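Local coordinates for protein COBE (Pseudomonas aeruginosa, PDB 2W6L) that belongs to the cobalamin (vitamin B12) biosynthetic pathway and to the CbiG C-terminal family, though its precise role in the pathway is not settled, at residues A116-A121 with A131-L136; L42-S47 with E65-F70. One frame throughout, in Å; residues are numbered along the deposited sequence.

Interaction 1: A116-A121 with A131-L136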
loop_
_atom_site.group_PDB
_atom_site.type_symbol
_atom_site.label_atom_id
_atom_site.label_comp_id
_atom_site.label_asym_id
_atom_site.label_seq_id
_atom_site.Cartn_x
_atom_site.Cartn_y
_atom_site.Cartn_z
ATOM N N ALA A 116 -10.848 -6.083 -4.454
ATOM C CA ALA A 116 -9.479 -6.393 -4.179
ATOM C C ALA A 116 -9.345 -7.204 -2.894
ATOM O O ALA A 116 -10.207 -7.163 -2.012
ATOM C CB ALA A 116 -8.650 -5.100 -4.112
ATOM N N ASP A 117 -8.254 -7.940 -2.783
ATOM C CA ASP A 117 -8.016 -8.732 -1.592
ATOM C C ASP A 117 -6.600 -8.471 -1.112
ATOM O O ASP A 117 -5.660 -8.472 -1.907
ATOM C CB ASP A 117 -8.181 -10.233 -1.919
ATOM C CG ASP A 117 -9.628 -10.743 -1.788
ATOM O OD1 ASP A 117 -10.528 -10.022 -1.301
ATOM O OD2 ASP A 117 -9.862 -11.911 -2.170
ATOM N N LEU A 118 -6.429 -8.352 0.195
ATOM C CA LEU A 118 -5.103 -8.315 0.754
ATOM C C LEU A 118 -4.435 -9.692 0.665
ATOM O O LEU A 118 -5.107 -10.727 0.862
ATOM C CB LEU A 118 -5.132 -7.817 2.193
ATOM C CG LEU A 118 -5.579 -6.345 2.306
ATOM C CD1 LEU A 118 -6.135 -6.051 3.710
ATOM C CD2 LEU A 118 -4.343 -5.426 2.016
ATOM N N LEU A 119 -3.114 -9.720 0.430
ATOM C CA LEU A 119 -2.394 -11.006 0.456
ATOM C C LEU A 119 -2.198 -11.508 1.883
ATOM O O LEU A 119 -2.174 -12.715 2.156
ATOM C CB LEU A 119 -1.043 -10.951 -0.274
ATOM C CG LEU A 119 -0.977 -10.433 -1.701
ATOM C CD1 LEU A 119 0.392 -10.777 -2.296
ATOM C CD2 LEU A 119 -2.072 -11.011 -2.488
ATOM N N GLY A 120 -2.085 -10.583 2.808
ATOM C CA GLY A 120 -1.975 -10.961 4.190
ATOM C C GLY A 120 -1.993 -9.713 4.979
ATOM O O GLY A 120 -2.119 -8.615 4.433
ATOM N N ALA A 121 -1.868 -9.865 6.280
ATOM C CA ALA A 121 -1.720 -8.708 7.135
ATOM C C ALA A 121 -0.423 -7.956 6.753
ATOM O O ALA A 121 0.547 -8.586 6.271
ATOM C CB ALA A 121 -1.663 -9.170 8.574
ATOM N N ALA A 131 1.627 -3.287 2.944
ATOM C CA ALA A 131 0.619 -4.338 2.712
ATOM C C ALA A 131 0.513 -4.549 1.213
ATOM O O ALA A 131 0.800 -3.610 0.493
ATOM C CB ALA A 131 -0.733 -3.897 3.251
ATOM N N LEU A 132 0.076 -5.727 0.767
ATOM C CA LEU A 132 -0.034 -6.011 -0.683
ATOM C C LEU A 132 -1.424 -6.392 -0.962
ATOM O O LEU A 132 -2.029 -7.181 -0.186
ATOM C CB LEU A 132 0.928 -7.171 -1.073
ATOM C CG LEU A 132 2.387 -6.940 -0.794
ATOM C CD1 LEU A 132 3.161 -8.220 -1.269
ATOM C CD2 LEU A 132 2.942 -5.714 -1.566
ATOM N N ALA A 133 -1.994 -5.834 -2.050
ATOM C CA ALA A 133 -3.329 -6.196 -2.426
ATOM C C ALA A 133 -3.285 -6.611 -3.912
ATOM O O ALA A 133 -2.463 -6.117 -4.685
ATOM C CB ALA A 133 -4.257 -5.064 -2.269
ATOM N N ARG A 134 -4.165 -7.534 -4.281
ATOM C CA ARG A 134 -4.319 -7.961 -5.676
ATOM C C ARG A 134 -5.767 -7.887 -6.091
ATOM O O ARG A 134 -6.634 -7.639 -5.284
ATOM C CB ARG A 134 -3.819 -9.393 -5.885
ATOM C CG ARG A 134 -4.490 -10.414 -4.969
ATOM C CD ARG A 134 -3.966 -11.814 -5.173
ATOM N NE ARG A 134 -5.067 -12.738 -4.903
ATOM C CZ ARG A 134 -5.859 -13.222 -5.854
ATOM N NH1 ARG A 134 -5.637 -12.901 -7.126
ATOM N NH2 ARG A 134 -6.857 -14.038 -5.539
ATOM N N LEU A 135 -6.018 -8.073 -7.371
ATOM C CA LEU A 135 -7.386 -8.117 -7.865
ATOM C C LEU A 135 -7.977 -9.505 -7.554
ATOM O O LEU A 135 -7.368 -10.517 -7.879
ATOM C CB LEU A 135 -7.373 -7.796 -9.360
ATOM C CG LEU A 135 -8.367 -6.769 -9.908
ATOM C CD1 LEU A 135 -8.689 -5.674 -8.898
ATOM C CD2 LEU A 135 -7.876 -6.193 -11.258
ATOM N N LEU A 136 -9.110 -9.548 -6.847
ATOM C CA LEU A 136 -9.807 -10.807 -6.536
ATOM C C LEU A 136 -9.972 -11.688 -7.798
ATOM O O LEU A 136 -10.235 -12.886 -7.694
ATOM C CB LEU A 136 -11.158 -10.525 -5.875
ATOM C CG LEU A 136 -11.633 -11.286 -4.640
ATOM C CD1 LEU A 136 -13.002 -10.783 -4.248
ATOM C CD2 LEU A 136 -11.691 -12.798 -4.872
HETATM O O HOH W 1 0.051 -7.676 2.829
#
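Two first torsions bring L119 and R134 together: CG of L119 sits beside its own backbone N and anti to the carbonyl carbon (chi1 -53°), while CG of R134, in one of its two conformers, stands between N and the carbonyl carbon (chi1 56°). The branches then meet at about a right angle, L119 CD2 lying 3.4 Å from R134 CD in that conformer. The other branch of L119 works on the neighbouring residue: CD1 comes to 3.8 Å from L132 CB and also reaches L132 CD1. L132 itself packs on T31 and L32 of helix 21-34, so the leucine pair continues into the core on that side of the sheet.

These side chains ride on a beta hairpin, strand 116-124 pairing antiparallel with 128-135 along one edge of the five-stranded mixed sheet. D117 and R134 form a hydrogen-bonded pair, with D117 N to R134 O and R134 N to D117 O both at 3.0 Å. Further along, L119 N donates to L132 O at 2.8 Å, nearly straight at 169°. Beyond it a water takes over, accepting from L132 N and donating to G120 O, bridging the two strands at this point.

On the face of L118 and A133, L118 CD2 lies 4.1 Å from A131 CB and close to A133 CB, and helix 99-112 covers this patch through A104 and L105. D117 and R134 lie on the reverse face, where in the same conformer D117 OD2 and R134 NH2 are 5.0 Å apart, too far for a salt bridge, though the second conformer leaves this separation uncertain.

Interaction 2: L42-S47 with E65-F70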
loop_
_atom_site.group_PDB
_atom_site.type_symbol
_atom_site.label_atom_id
_atom_site.label_comp_id
_atom_site.label_asym_id
_atom_site.label_seq_id
_atom_site.Cartn_x
_atom_site.Cartn_y
_atom_site.Cartn_z
ATOM N N LEU A 42 5.110 -5.307 -9.256
ATOM C CA LEU A 42 4.240 -4.228 -8.728
ATOM C C LEU A 42 3.748 -3.342 -9.817
ATOM O O LEU A 42 4.527 -2.945 -10.710
ATOM C CB LEU A 42 4.981 -3.319 -7.758
ATOM C CG LEU A 42 5.408 -3.665 -6.366
ATOM C CD1 LEU A 42 6.144 -2.450 -5.781
ATOM C CD2 LEU A 42 4.161 -3.988 -5.570
ATOM N N ASP A 43 2.481 -2.959 -9.727
ATOM C CA ASP A 43 1.919 -2.013 -10.633
ATOM C C ASP A 43 1.971 -0.567 -10.099
ATOM O O ASP A 43 2.035 0.365 -10.891
ATOM C CB ASP A 43 0.497 -2.420 -10.971
ATOM C CG ASP A 43 0.461 -3.715 -11.773
ATOM O OD1 ASP A 43 0.861 -3.663 -12.945
ATOM O OD2 ASP A 43 0.113 -4.765 -11.216
ATOM N N ALA A 44 1.971 -0.391 -8.763
ATOM C CA ALA A 44 1.883 0.957 -8.192
ATOM C C ALA A 44 2.027 0.870 -6.692
ATOM O O ALA A 44 1.800 -0.195 -6.079
ATOM C CB ALA A 44 0.571 1.593 -8.517
ATOM N N LEU A 45 2.414 1.999 -6.106
ATOM C CA LEU A 45 2.409 2.139 -4.640
ATOM C C LEU A 45 1.242 3.047 -4.209
ATOM O O LEU A 45 0.831 3.952 -4.963
ATOM C CB LEU A 45 3.716 2.806 -4.206
ATOM C CG LEU A 45 5.075 2.227 -4.633
ATOM C CD1 LEU A 45 6.109 3.222 -4.185
ATOM C CD2 LEU A 45 5.276 0.918 -3.913
ATOM N N ALA A 46 0.719 2.844 -2.981
ATOM C CA ALA A 46 -0.366 3.686 -2.527
ATOM C C ALA A 46 -0.075 4.191 -1.117
ATOM O O ALA A 46 0.483 3.440 -0.336
ATOM C CB ALA A 46 -1.653 2.875 -2.483
ATOM N N SER A 47 -0.533 5.395 -0.743
ATOM C CA SER A 47 -0.469 5.761 0.696
ATOM C C SER A 47 -1.562 6.784 0.913
ATOM O O SER A 47 -2.341 7.018 -0.006
ATOM C CB SER A 47 0.909 6.316 1.104
ATOM O OG SER A 47 1.061 6.406 2.539
ATOM N N GLU A 65 10.326 3.380 -11.033
ATOM C CA GLU A 65 9.701 3.873 -12.262
ATOM C C GLU A 65 8.224 3.487 -12.319
ATOM O O GLU A 65 7.689 3.131 -13.364
ATOM C CB GLU A 65 10.474 3.401 -13.524
ATOM C CG GLU A 65 11.997 3.657 -13.468
ATOM C CD GLU A 65 12.713 3.409 -14.812
ATOM O OE1 GLU A 65 12.293 2.523 -15.609
ATOM O OE2 GLU A 65 13.701 4.126 -15.088
ATOM N N ARG A 66 7.552 3.560 -11.163
ATOM C CA ARG A 66 6.131 3.269 -11.095
ATOM C C ARG A 66 5.420 4.298 -10.213
ATOM O O ARG A 66 6.074 4.948 -9.427
ATOM C CB ARG A 66 5.941 1.843 -10.610
ATOM C CG ARG A 66 5.777 0.957 -11.903
ATOM C CD ARG A 66 6.108 -0.429 -11.642
ATOM N NE ARG A 66 7.541 -0.565 -11.425
ATOM C CZ ARG A 66 8.101 -1.619 -10.861
ATOM N NH1 ARG A 66 7.355 -2.642 -10.491
ATOM N NH2 ARG A 66 9.407 -1.655 -10.672
ATOM N N PRO A 67 4.118 4.511 -10.415
ATOM C CA PRO A 67 3.538 5.587 -9.657
ATOM C C PRO A 67 3.262 5.309 -8.196
ATOM O O PRO A 67 3.063 4.162 -7.815
ATOM C CB PRO A 67 2.204 5.827 -10.354
ATOM C CG PRO A 67 1.867 4.573 -11.040
ATOM C CD PRO A 67 3.162 3.944 -11.379
ATOM N N VAL A 68 3.184 6.403 -7.427
ATOM C CA VAL A 68 2.687 6.403 -6.062
ATOM C C VAL A 68 1.446 7.306 -6.075
ATOM O O VAL A 68 1.476 8.404 -6.636
ATOM C CB VAL A 68 3.735 6.837 -5.008
ATOM C CG1 VAL A 68 4.407 8.212 -5.364
ATOM C CG2 VAL A 68 3.139 6.796 -3.626
ATOM N N HIS A 69 0.341 6.768 -5.596
ATOM C CA HIS A 69 -0.911 7.475 -5.531
ATOM C C HIS A 69 -1.176 7.746 -4.086
ATOM O O HIS A 69 -1.079 6.818 -3.277
ATOM C CB HIS A 69 -1.963 6.551 -6.046
ATOM C CG HIS A 69 -1.854 6.266 -7.508
ATOM N ND1 HIS A 69 -2.569 6.966 -8.458
ATOM C CD2 HIS A 69 -1.119 5.350 -8.187
ATOM C CE1 HIS A 69 -2.290 6.476 -9.659
ATOM N NE2 HIS A 69 -1.425 5.481 -9.518
ATOM N N PHE A 70 -1.584 8.984 -3.762
ATOM C CA PHE A 70 -1.941 9.334 -2.383
ATOM C C PHE A 70 -3.422 9.545 -2.305
ATOM O O PHE A 70 -3.993 10.365 -3.058
ATOM C CB PHE A 70 -1.215 10.580 -1.935
ATOM C CG PHE A 70 0.282 10.455 -1.935
ATOM C CD1 PHE A 70 0.948 10.080 -0.764
ATOM C CD2 PHE A 70 1.033 10.714 -3.098
ATOM C CE1 PHE A 70 2.303 9.941 -0.742
ATOM C CE2 PHE A 70 2.451 10.625 -3.065
ATOM C CZ PHE A 70 3.067 10.229 -1.878
#
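R66 and L42 make the side-chain hydrogen bond of this contact: R66 NH1 donates to L42 O at 2.9 Å, with the oxygen in the guanidinium plane and an N-H...O angle of 167°. A bend at chi3 (-70°) turns the guanidinium so that its edge meets L42 O, with CD passing close to the same carbonyl. The group has several partners, since NH1 also bonds L39 O and NE bonds L64 O; this ties the end of helix 55-64, which closes in a Schellman motif at E65, to the lead-in of strand 44-48.

Backbone bonds follow in parallel register. L45 N donates to P67 O at 2.8 Å, L45 O accepts from H69 N at 2.9 Å, and S47 N reaches H69 O at 3.0 Å. L45 thus gives and receives, its two bonds going to the residues flanking V68, its partner in the pairing.

Apolar contacts divide between the two faces. L45 CB meets V68 CG2 at 4.1 Å, on the face where L60, L64 and A61 of helix 55-64 pack; S47 CB approaches the F70 ring obliquely beside them, and its OG bonds I13 O. Across the sheet, A44 CB touches P67 CG and lies near the plane of the H69 imidazole, at the edge marked by CD2 (4.1 Å). L107 of helix 99-112 touches both A44 and H69.

Two parallel neighbouring strands, with helix 55-64 connecting them and packed on one face, make a classic beta-alpha-beta crossover in an alpha/beta sheet.

Both interactions belong to one mixed sheet, at its two flanks: interaction 2 pairs 68-71 with 44-48, interaction 1 pairs 128-135 with 116-124, and strand 9-15 lies between them. Their centres are 15 Å apart and their nearest atoms about 5 Å, without touching. Strand 9-15 bonds to both, through I10 and G12 to interaction 1 and through A11 and I13 to interaction 2. Helix 99-112 spans one face and reaches both interactions, its A103 touching A46 of the parallel pair; helix 21-34 likewise reaches both from the other face. A glycerol, probably from the crystallisation liquor, lies about 4 Å from the F70 side chain.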